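Local coordinates for glutamate racemase (Bacillus anthracis, PDB 2DWU), which belongs to the aspartate/glutamate racemase family of two-domain alpha/beta enzymes and holds a D-glutamic acid in the pocket between its two parallel sheets, at residues B[129-132]-B[133-137]; B[172-175]-B[176-180]; B[82-85]-B[86-90]. One frame throughout, in Å; residues are numbered along the deposited sequence. Where two conformers were deposited one is given.

Contact 1. Residues B[129-132]-B[133-137]; sequences MYEK and ALHEL. With GOL (glycerol), chain J.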
ATOM      1  N   MET B 129       6.973  15.985 -10.630  0.50  9.97           N
ATOM      2  CA  MET B 129       5.763  15.303 -10.174  0.50  9.69           C
ATOM      3  C   MET B 129       5.924  14.622  -8.819  0.50  9.52           C
ATOM      4  O   MET B 129       4.962  14.544  -8.049  0.50  9.03           O
ATOM      5  CB  MET B 129       5.270  14.278 -11.211  0.50 10.20           C
ATOM      6  CG  MET B 129       3.981  13.582 -10.774  0.50 10.14           C
ATOM      7  SD  MET B 129       3.189  12.576 -12.042  0.50 12.92           S
ATOM      8  CE  MET B 129       2.780  13.856 -13.143  0.50 11.45           C
ATOM      9  N   TYR B 130       7.120  14.115  -8.519  1.00  8.43           N
ATOM     10  CA  TYR B 130       7.318  13.472  -7.228  1.00  9.15           C
ATOM     11  C   TYR B 130       7.163  14.459  -6.092  1.00  9.13           C
ATOM     12  O   TYR B 130       6.445  14.173  -5.142  1.00  9.79           O
ATOM     13  CB  TYR B 130       8.671  12.772  -7.151  1.00  7.11           C
ATOM     14  CG  TYR B 130       8.597  11.353  -7.671  1.00  7.68           C
ATOM     15  CD1 TYR B 130       8.024  10.351  -6.899  1.00  6.43           C
ATOM     16  CD2 TYR B 130       9.083  11.030  -8.941  1.00  7.81           C
ATOM     17  CE1 TYR B 130       7.937   9.020  -7.388  1.00  7.50           C
ATOM     18  CE2 TYR B 130       9.000   9.735  -9.426  1.00  7.76           C
ATOM     19  CZ  TYR B 130       8.436   8.744  -8.663  1.00  7.90           C
ATOM     20  OH  TYR B 130       8.365   7.472  -9.196  1.00  6.67           O
ATOM     21  N   GLU B 131       7.807  15.627  -6.184  1.00  8.99           N
ATOM     22  CA  GLU B 131       7.663  16.618  -5.122  1.00 10.30           C
ATOM     23  C   GLU B 131       6.206  17.061  -5.027  1.00  9.72           C
ATOM     24  O   GLU B 131       5.668  17.184  -3.911  1.00 10.06           O
ATOM     25  CB  GLU B 131       8.556  17.840  -5.383  1.00 13.04           C
ATOM     26  CG  GLU B 131       8.524  18.804  -4.199  1.00 17.88           C
ATOM     27  CD  GLU B 131       9.524  19.936  -4.306  1.00 21.96           C
ATOM     28  OE1 GLU B 131      10.107  20.296  -3.263  1.00 24.94           O
ATOM     29  OE2 GLU B 131       9.724  20.470  -5.410  1.00 24.28           O
ATOM     30  N   LYS B 132       5.558  17.284  -6.167  1.00  9.74           N
ATOM     31  CA  LYS B 132       4.167  17.709  -6.137  1.00 10.77           C
ATOM     32  C   LYS B 132       3.260  16.648  -5.523  1.00 10.90           C
ATOM     33  O   LYS B 132       2.382  16.973  -4.735  1.00 11.68           O
ATOM     34  CB  LYS B 132       3.683  18.079  -7.532  1.00 12.19           C
ATOM     35  CG  LYS B 132       4.398  19.328  -8.044  1.00 15.33           C
ATOM     36  CD  LYS B 132       3.761  19.879  -9.273  1.00 21.54           C
ATOM     37  CE  LYS B 132       3.923  18.981 -10.460  1.00 24.37           C
ATOM     38  NZ  LYS B 132       3.146  19.547 -11.624  1.00 26.40           N
ATOM     39  N   ALA B 133       3.481  15.377  -5.862  1.00  8.70           N
ATOM     40  CA  ALA B 133       2.650  14.325  -5.289  1.00  8.08           C
ATOM     41  C   ALA B 133       2.866  14.192  -3.792  1.00  7.09           C
ATOM     42  O   ALA B 133       1.908  13.993  -3.026  1.00  9.04           O
ATOM     43  CB  ALA B 133       2.946  12.981  -5.976  1.00  7.06           C
ATOM     44  N   LEU B 134       4.126  14.255  -3.382  1.00  7.63           N
ATOM     45  CA  LEU B 134       4.442  14.141  -1.978  1.00  7.17           C
ATOM     46  C   LEU B 134       3.827  15.285  -1.183  1.00  8.24           C
ATOM     47  O   LEU B 134       3.223  15.047  -0.131  1.00  8.72           O
ATOM     48  CB  LEU B 134       5.957  14.104  -1.773  1.00  5.30           C
ATOM     49  CG  LEU B 134       6.578  12.733  -2.135  1.00  6.83           C
ATOM     50  CD1 LEU B 134       8.100  12.852  -2.336  1.00  7.85           C
ATOM     51  CD2 LEU B 134       6.235  11.761  -1.004  1.00  8.94           C
ATOM     52  N   HIS B 135       3.954  16.504  -1.694  1.00  9.40           N
ATOM     53  CA  HIS B 135       3.417  17.659  -0.969  1.00  8.28           C
ATOM     54  C   HIS B 135       1.917  17.726  -0.934  1.00 11.11           C
ATOM     55  O   HIS B 135       1.353  18.317  -0.014  1.00 10.26           O
ATOM     56  CB  HIS B 135       4.019  18.950  -1.529  1.00 10.52           C
ATOM     57  CG  HIS B 135       5.417  19.176  -1.064  1.00 11.37           C
ATOM     58  ND1 HIS B 135       6.298  20.002  -1.725  1.00 13.93           N
ATOM     59  CD2 HIS B 135       6.097  18.663  -0.013  1.00 12.84           C
ATOM     60  CE1 HIS B 135       7.467  19.982  -1.104  1.00 13.28           C
ATOM     61  NE2 HIS B 135       7.372  19.179  -0.063  1.00 12.17           N
ATOM     62  N   GLU B 136       1.277  17.083  -1.901  1.00  9.42           N
ATOM     63  CA  GLU B 136      -0.181  17.040  -1.904  1.00 10.14           C
ATOM     64  C   GLU B 136      -0.636  16.260  -0.677  1.00 11.67           C
ATOM     65  O   GLU B 136      -1.660  16.576  -0.087  1.00 12.60           O
ATOM     66  CB  GLU B 136      -0.693  16.356  -3.162  1.00 13.89           C
ATOM     67  CG  GLU B 136      -2.206  16.430  -3.316  1.00 16.51           C
ATOM     68  CD  GLU B 136      -2.691  15.913  -4.663  1.00 21.46           C
ATOM     69  OE1 GLU B 136      -3.900  16.063  -4.958  1.00 22.20           O
ATOM     70  OE2 GLU B 136      -1.879  15.358  -5.431  1.00 23.38           O
ATOM     71  N   LEU B 137       0.115  15.227  -0.292  1.00  8.72           N
ATOM     72  CA  LEU B 137      -0.268  14.446   0.876  1.00  9.23           C
ATOM     73  C   LEU B 137       0.273  15.057   2.173  1.00  9.10           C
ATOM     74  O   LEU B 137      -0.361  14.959   3.219  1.00  9.87           O
ATOM     75  CB  LEU B 137       0.243  13.006   0.728  1.00 10.32           C
ATOM     76  CG  LEU B 137      -0.452  12.234  -0.411  1.00 13.24           C
ATOM     77  CD1 LEU B 137       0.359  10.985  -0.718  1.00 13.25           C
ATOM     78  CD2 LEU B 137      -1.867  11.860  -0.015  1.00 13.92           C
TER
HETATM   79  C1  GOL J 280      -0.402  16.160  -8.017  1.00 47.70           C
HETATM   80  O1  GOL J 280      -0.117  14.894  -7.423  1.00 45.08           O
HETATM   81  C2  GOL J 280       0.340  16.294  -9.342  1.00 48.46           C
HETATM   82  O2  GOL J 280      -0.050  15.232 -10.222  1.00 48.55           O
HETATM   83  C3  GOL J 280       0.012  17.658  -9.965  1.00 49.14           C
HETATM   84  O3  GOL J 280       0.694  17.811 -11.218  1.00 50.20           O
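Glu-131 and His-135 meet one turn apart on the alpha-helix 129-137, a short helix of the racemase fold that lies over the parallel sheet containing strands 115-120 and 142-147. Four consecutive i to i+4 backbone bonds carry the helix; the one between His-135 N and Glu-131 O measures 2.9 Å. Beside it the side chains make a softer contact. With CG of Glu-131 anti to the backbone N (chi1 -174°), the chain runs out past the His-135 ring. Its OE1 comes to CE1 of that ring at 3.4 Å. Carboxylate and ring planes are 35° apart. The stronger polar partners lie outside the pair: Glu-131 OE2 bonds Asn-128, and His-135 NE2 bonds the carbonyl of Leu-141, which probably helps to set the rotation of the ring. Apolar packing occupies another side, where Leu-134 rests on Ile-116 and Val-143. Charged ends are bridged by a glycerol, probably from the crystallisation liquor and also held by His-101: Lys-132 NZ donates to its O3 at 3.0 Å, and its O1 donates to Glu-136 OE2 at 2.7 Å.

Contact 2. Residues B[172-175]-B[176-180]; sequences ALLP and LTKED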
ATOM      1  N   ALA B 172      26.160   8.539  -9.886  1.00 13.50           N
ATOM      2  CA  ALA B 172      24.780   8.998  -9.941  1.00 12.94           C
ATOM      3  C   ALA B 172      24.248   9.403  -8.572  1.00 13.69           C
ATOM      4  O   ALA B 172      23.499  10.370  -8.471  1.00 14.20           O
ATOM      5  CB  ALA B 172      23.874   7.896 -10.532  1.00 13.19           C
ATOM      6  N   LEU B 173      24.626   8.655  -7.538  1.00 14.43           N
ATOM      7  CA  LEU B 173      24.112   8.917  -6.191  1.00 14.29           C
ATOM      8  C   LEU B 173      24.937   9.878  -5.344  1.00 15.19           C
ATOM      9  O   LEU B 173      24.521  10.229  -4.243  1.00 15.52           O
ATOM     10  CB  LEU B 173      23.933   7.602  -5.433  1.00 14.50           C
ATOM     11  CG  LEU B 173      22.825   6.638  -5.895  1.00 17.08           C
ATOM     12  CD1 LEU B 173      22.928   5.354  -5.122  1.00 17.89           C
ATOM     13  CD2 LEU B 173      21.455   7.272  -5.698  1.00 19.52           C
ATOM     14  N   LEU B 174      26.078  10.330  -5.848  1.00 16.44           N
ATOM     15  CA  LEU B 174      26.904  11.249  -5.061  1.00 18.52           C
ATOM     16  C   LEU B 174      26.084  12.435  -4.510  1.00 18.68           C
ATOM     17  O   LEU B 174      26.160  12.744  -3.318  1.00 18.94           O
ATOM     18  CB  LEU B 174      28.077  11.756  -5.905  1.00 20.44           C
ATOM     19  CG  LEU B 174      29.335  12.317  -5.218  1.00 24.74           C
ATOM     20  CD1 LEU B 174      29.732  13.579  -5.939  1.00 25.98           C
ATOM     21  CD2 LEU B 174      29.120  12.581  -3.745  1.00 23.23           C
ATOM     22  N   PRO B 175      25.266  13.094  -5.345  1.00 19.84           N
ATOM     23  CA  PRO B 175      24.500  14.217  -4.787  1.00 20.83           C
ATOM     24  C   PRO B 175      23.598  13.839  -3.606  1.00 20.94           C
ATOM     25  O   PRO B 175      23.432  14.640  -2.670  1.00 20.16           O
ATOM     26  CB  PRO B 175      23.701  14.718  -5.981  1.00 22.39           C
ATOM     27  CG  PRO B 175      24.626  14.415  -7.153  1.00 22.40           C
ATOM     28  CD  PRO B 175      25.077  13.004  -6.806  1.00 20.45           C
ATOM     29  N   LEU B 176      23.020  12.635  -3.626  1.00 18.68           N
ATOM     30  CA  LEU B 176      22.151  12.226  -2.529  1.00 17.41           C
ATOM     31  C   LEU B 176      22.897  11.795  -1.291  1.00 16.60           C
ATOM     32  O   LEU B 176      22.320  11.829  -0.201  1.00 15.79           O
ATOM     33  CB  LEU B 176      21.190  11.093  -2.944  1.00 18.17           C
ATOM     34  CG  LEU B 176      19.936  11.536  -3.699  1.00 22.60           C
ATOM     35  CD1 LEU B 176      19.129  10.311  -4.066  1.00 22.96           C
ATOM     36  CD2 LEU B 176      19.095  12.505  -2.853  1.00 23.10           C
ATOM     37  N   THR B 177      24.156  11.366  -1.434  1.00 15.13           N
ATOM     38  CA  THR B 177      24.925  10.941  -0.264  1.00 17.10           C
ATOM     39  C   THR B 177      25.206  12.168   0.597  1.00 15.68           C
ATOM     40  O   THR B 177      25.505  12.039   1.783  1.00 16.85           O
ATOM     41  CB  THR B 177      26.287  10.307  -0.623  1.00 16.23           C
ATOM     42  OG1 THR B 177      27.117  11.285  -1.257  1.00 16.92           O
ATOM     43  CG2 THR B 177      26.094   9.079  -1.540  1.00 18.38           C
ATOM     44  N   LYS B 178      25.081  13.351  -0.004  1.00 15.80           N
ATOM     45  CA  LYS B 178      25.346  14.605   0.711  1.00 16.79           C
ATOM     46  C   LYS B 178      24.105  15.126   1.399  1.00 16.29           C
ATOM     47  O   LYS B 178      24.175  16.060   2.206  1.00 16.02           O
ATOM     48  CB  LYS B 178      25.813  15.693  -0.258  1.00 17.83           C
ATOM     49  CG  LYS B 178      27.138  15.393  -0.932  1.00 19.85           C
ATOM     50  CD  LYS B 178      27.460  16.480  -1.922  1.00 21.44           C
ATOM     51  CE  LYS B 178      28.769  16.169  -2.635  1.00 23.80           C
ATOM     52  NZ  LYS B 178      29.026  17.152  -3.722  1.00 25.56           N
ATOM     53  N   GLU B 179      22.960  14.541   1.062  1.00 13.87           N
ATOM     54  CA  GLU B 179      21.703  15.006   1.630  1.00 14.88           C
ATOM     55  C   GLU B 179      21.213  14.122   2.761  1.00 13.27           C
ATOM     56  O   GLU B 179      21.532  12.941   2.847  1.00 13.57           O
ATOM     57  CB  GLU B 179      20.646  15.058   0.529  1.00 16.64           C
ATOM     58  CG  GLU B 179      21.038  15.938  -0.662  1.00 20.72           C
ATOM     59  CD  GLU B 179      21.059  17.421  -0.343  1.00 23.89           C
ATOM     60  OE1 GLU B 179      21.484  18.208  -1.225  1.00 26.03           O
ATOM     61  OE2 GLU B 179      20.651  17.807   0.779  1.00 25.43           O
ATOM     62  N   ASP B 180      20.428  14.725   3.644  1.00 12.60           N
ATOM     63  CA  ASP B 180      19.856  14.016   4.756  1.00 10.68           C
ATOM     64  C   ASP B 180      18.505  13.436   4.308  1.00 11.29           C
ATOM     65  O   ASP B 180      17.517  14.167   4.161  1.00 11.52           O
ATOM     66  CB  ASP B 180      19.662  15.009   5.908  1.00 11.51           C
ATOM     67  CG  ASP B 180      19.075  14.380   7.153  1.00 14.01           C
ATOM     68  OD1 ASP B 180      18.889  13.142   7.215  1.00 14.53           O
ATOM     69  OD2 ASP B 180      18.805  15.153   8.110  1.00 12.07           O
TER
HETATM   70  O   HOH W   1      23.187  17.310  -3.199  1.00 27.09           O
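Leu-174 and Thr-177 set the pattern in the weakly bonded C-terminal part of helix 162-177: the hydroxyl of the threonine turns back onto the preceding turn. With chi1 at 64°, OG1 sits between the backbone N and the carbonyl carbon of its own residue, and from there it donates to Leu-174 O at 2.7 Å. It approaches in the carbonyl plane, on a lone pair, at a C=O...O angle of 129°. The CD2 branch of Leu-174 crosses the same hydroxyl, 3.4 Å from OG1, and continues to the aliphatic end of the extended Lys-178 chain, touching CE at 3.8 Å. Another face of the turn is apolar. There Leu-173 CD2 and Leu-176 CD1 meet at 4.2 Å; Leu-173 also packs on Ile-198 and Leu-202 of helix 195-202, while Leu-176 rests on Ile-119 of strand 115-120 and His-144 of strand 142-147, joining this part of the helix to the four-stranded parallel sheet. Pro-175, whose ring nitrogen has no hydrogen to give, kinks the helix, and the backbone bonds beyond it are mixed: Thr-177 N to Leu-173 O is sound, but Lys-178 N to Pro-175 O is weak. Glu-179 bends at chi2, and a water donates both to its OE1, at 2.8 Å, and to Pro-175 O, at 2.7 Å. Side-chain and solvent donors thus supplement weak amide bonds: Leu-174 O and Pro-175 O each receive a short bond, from a hydroxyl or a water.

Contact 3. Residues B[82-85]-B[86-90]; sequences AATL and AALQE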
ATOM      1  N   ALA B  82       4.962  10.816 -15.719  1.00  9.37           N
ATOM      2  CA  ALA B  82       5.210  12.220 -15.422  1.00 11.33           C
ATOM      3  C   ALA B  82       4.654  13.107 -16.521  1.00 12.14           C
ATOM      4  O   ALA B  82       4.089  14.177 -16.254  1.00 14.55           O
ATOM      5  CB  ALA B  82       6.727  12.458 -15.264  1.00 10.93           C
ATOM      6  N   ALA B  83       4.783  12.666 -17.761  1.00 10.91           N
ATOM      7  CA  ALA B  83       4.320  13.482 -18.857  1.00 13.82           C
ATOM      8  C   ALA B  83       2.842  13.404 -19.209  1.00 13.28           C
ATOM      9  O   ALA B  83       2.250  14.393 -19.652  1.00 14.30           O
ATOM     10  CB  ALA B  83       5.123  13.112 -20.107  1.00 12.69           C
ATOM     11  N   THR B  84       2.202  12.272 -18.948  0.50 13.23           N
ATOM     12  CA  THR B  84       0.816  12.147 -19.395  0.50 13.17           C
ATOM     13  C   THR B  84      -0.242  11.586 -18.460  0.50 12.97           C
ATOM     14  O   THR B  84      -1.410  11.493 -18.845  0.50 12.50           O
ATOM     15  CB  THR B  84       0.772  11.309 -20.691  0.50 15.56           C
ATOM     16  OG1 THR B  84      -0.585  11.138 -21.120  0.50 17.44           O
ATOM     17  CG2 THR B  84       1.368   9.947 -20.447  0.50 15.41           C
ATOM     18  N   LEU B  85       0.128  11.214 -17.241  1.00 12.07           N
ATOM     19  CA  LEU B  85      -0.875  10.639 -16.346  1.00 12.28           C
ATOM     20  C   LEU B  85      -2.160  11.465 -16.222  1.00 14.39           C
ATOM     21  O   LEU B  85      -3.257  10.912 -16.338  1.00 15.64           O
ATOM     22  CB  LEU B  85      -0.300  10.373 -14.950  1.00 13.99           C
ATOM     23  CG  LEU B  85      -1.285   9.627 -14.021  1.00 15.04           C
ATOM     24  CD1 LEU B  85      -1.622   8.242 -14.529  1.00 16.76           C
ATOM     25  CD2 LEU B  85      -0.648   9.532 -12.631  1.00 16.59           C
ATOM     26  N   ALA B  86      -2.028  12.767 -16.012  1.00 15.66           N
ATOM     27  CA  ALA B  86      -3.212  13.615 -15.872  1.00 17.00           C
ATOM     28  C   ALA B  86      -4.061  13.582 -17.133  1.00 17.33           C
ATOM     29  O   ALA B  86      -5.294  13.493 -17.060  1.00 18.71           O
ATOM     30  CB  ALA B  86      -2.801  15.058 -15.560  1.00 19.31           C
ATOM     31  N   ALA B  87      -3.405  13.642 -18.283  1.00 16.47           N
ATOM     32  CA  ALA B  87      -4.121  13.633 -19.557  1.00 17.63           C
ATOM     33  C   ALA B  87      -4.888  12.330 -19.756  1.00 17.86           C
ATOM     34  O   ALA B  87      -6.027  12.326 -20.246  1.00 18.76           O
ATOM     35  CB  ALA B  87      -3.149  13.842 -20.691  1.00 16.71           C
ATOM     36  N   LEU B  88      -4.263  11.222 -19.375  1.00 15.84           N
ATOM     37  CA  LEU B  88      -4.891   9.915 -19.510  1.00 15.98           C
ATOM     38  C   LEU B  88      -6.074   9.731 -18.565  1.00 17.08           C
ATOM     39  O   LEU B  88      -7.112   9.205 -18.962  1.00 16.04           O
ATOM     40  CB  LEU B  88      -3.869   8.800 -19.252  1.00 17.33           C
ATOM     41  CG  LEU B  88      -2.804   8.581 -20.325  1.00 17.08           C
ATOM     42  CD1 LEU B  88      -1.773   7.578 -19.819  1.00 17.37           C
ATOM     43  CD2 LEU B  88      -3.451   8.092 -21.600  1.00 18.66           C
ATOM     44  N   GLN B  89      -5.922  10.162 -17.319  1.00 16.70           N
ATOM     45  CA  GLN B  89      -6.984   9.998 -16.341  1.00 18.90           C
ATOM     46  C   GLN B  89      -8.201  10.809 -16.752  1.00 21.43           C
ATOM     47  O   GLN B  89      -9.335  10.410 -16.484  1.00 21.72           O
ATOM     48  CB  GLN B  89      -6.492  10.403 -14.951  1.00 18.65           C
ATOM     49  CG  GLN B  89      -5.392   9.466 -14.461  1.00 17.78           C
ATOM     50  CD  GLN B  89      -4.916   9.770 -13.055  1.00 16.54           C
ATOM     51  OE1 GLN B  89      -4.789  10.937 -12.664  1.00 16.03           O
ATOM     52  NE2 GLN B  89      -4.622   8.715 -12.291  1.00 14.78           N
ATOM     53  N   GLU B  90      -7.958  11.927 -17.420  1.00 23.58           N
ATOM     54  CA  GLU B  90      -9.046  12.776 -17.890  1.00 26.86           C
ATOM     55  C   GLU B  90      -9.728  12.126 -19.096  1.00 26.49           C
ATOM     56  O   GLU B  90     -10.958  12.058 -19.166  1.00 28.23           O
ATOM     57  CB  GLU B  90      -8.495  14.147 -18.296  1.00 30.60           C
ATOM     58  CG  GLU B  90      -9.543  15.198 -18.683  1.00 36.82           C
ATOM     59  CD  GLU B  90     -10.356  14.835 -19.924  1.00 40.35           C
ATOM     60  OE1 GLU B  90      -9.750  14.488 -20.970  1.00 42.42           O
ATOM     61  OE2 GLU B  90     -11.608  14.910 -19.858  1.00 42.54           O
TER
HETATM   62  O   HOH W   2       0.790  14.310 -16.210  1.00 30.58           O
HETATM   63  O   HOH W   3      -0.796  14.885 -18.432  1.00 20.38           O
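Thr-84 and Leu-88 are joined by a backbone bond of 2.9 Å from Leu-88 N to Thr-84 O, and Gln-89 N repeats it to Leu-85 O, but just before these the helix is kinked, and the amides of Ala-86 and Ala-87 give their hydrogens to waters rather than to the carbonyls four residues back. One water accepts from Ala-86 N and gives a weak bond to Ala-82 O; a second accepts from Ala-87 N at 2.9 Å and gives a weak bond to Ala-83 O. Solvent is thus wedged into the opened turn. On the buried flank, in the conformer of Thr-84 described (a second was modelled), OG1 is anti to the backbone N (chi1 178°) and directed at carbon: it lies 3.5 Å from Leu-88 CG and 3.8 Å from Ala-87 CB, and in this conformer has no hydrogen-bond partner. CG2 then meets Leu-88 CD1 at 4.0 Å, and both residues pack on Phe-59 of helix 51-65. Along another flank the Gln-89 chain is laid across Leu-85, its amide CD 3.8 Å from Leu-85 CG. That amide is held by the bond from NE2 to the carbonyl of Val-96, while Leu-85 also touches His-101. A side chain of the helix thereby grips the start of strand 96-98, within the parallel beta-alpha-beta crossover made by strand 70-75, helix 78-91 and strand 96-98.

The three contacts illustrate how the i to i+4 bonding of a helix can be kept or interrupted: contact 1 has an unbroken run of backbone bonds, contact 2 is kinked at a proline, and contact 3 is kinked with two waters bridging the missing bonds. Contacts 1 and 3 both reach Ile-100 and His-101 of helix 100-110, their centres 15 Å apart; in one of two conformers Met-129 CE comes 3.4 Å from Ala-82 O, a tentative touch. Contact 2 stands off, its nearest atoms about 11 Å from contact 1 and about 17 Å from contact 3. Toward the bound D-glutamic acid, the side chain of Tyr-130 comes within about 8 Å, with a weak bond to the pocket residue Asn-78, and that of Thr-84 within about 11 Å.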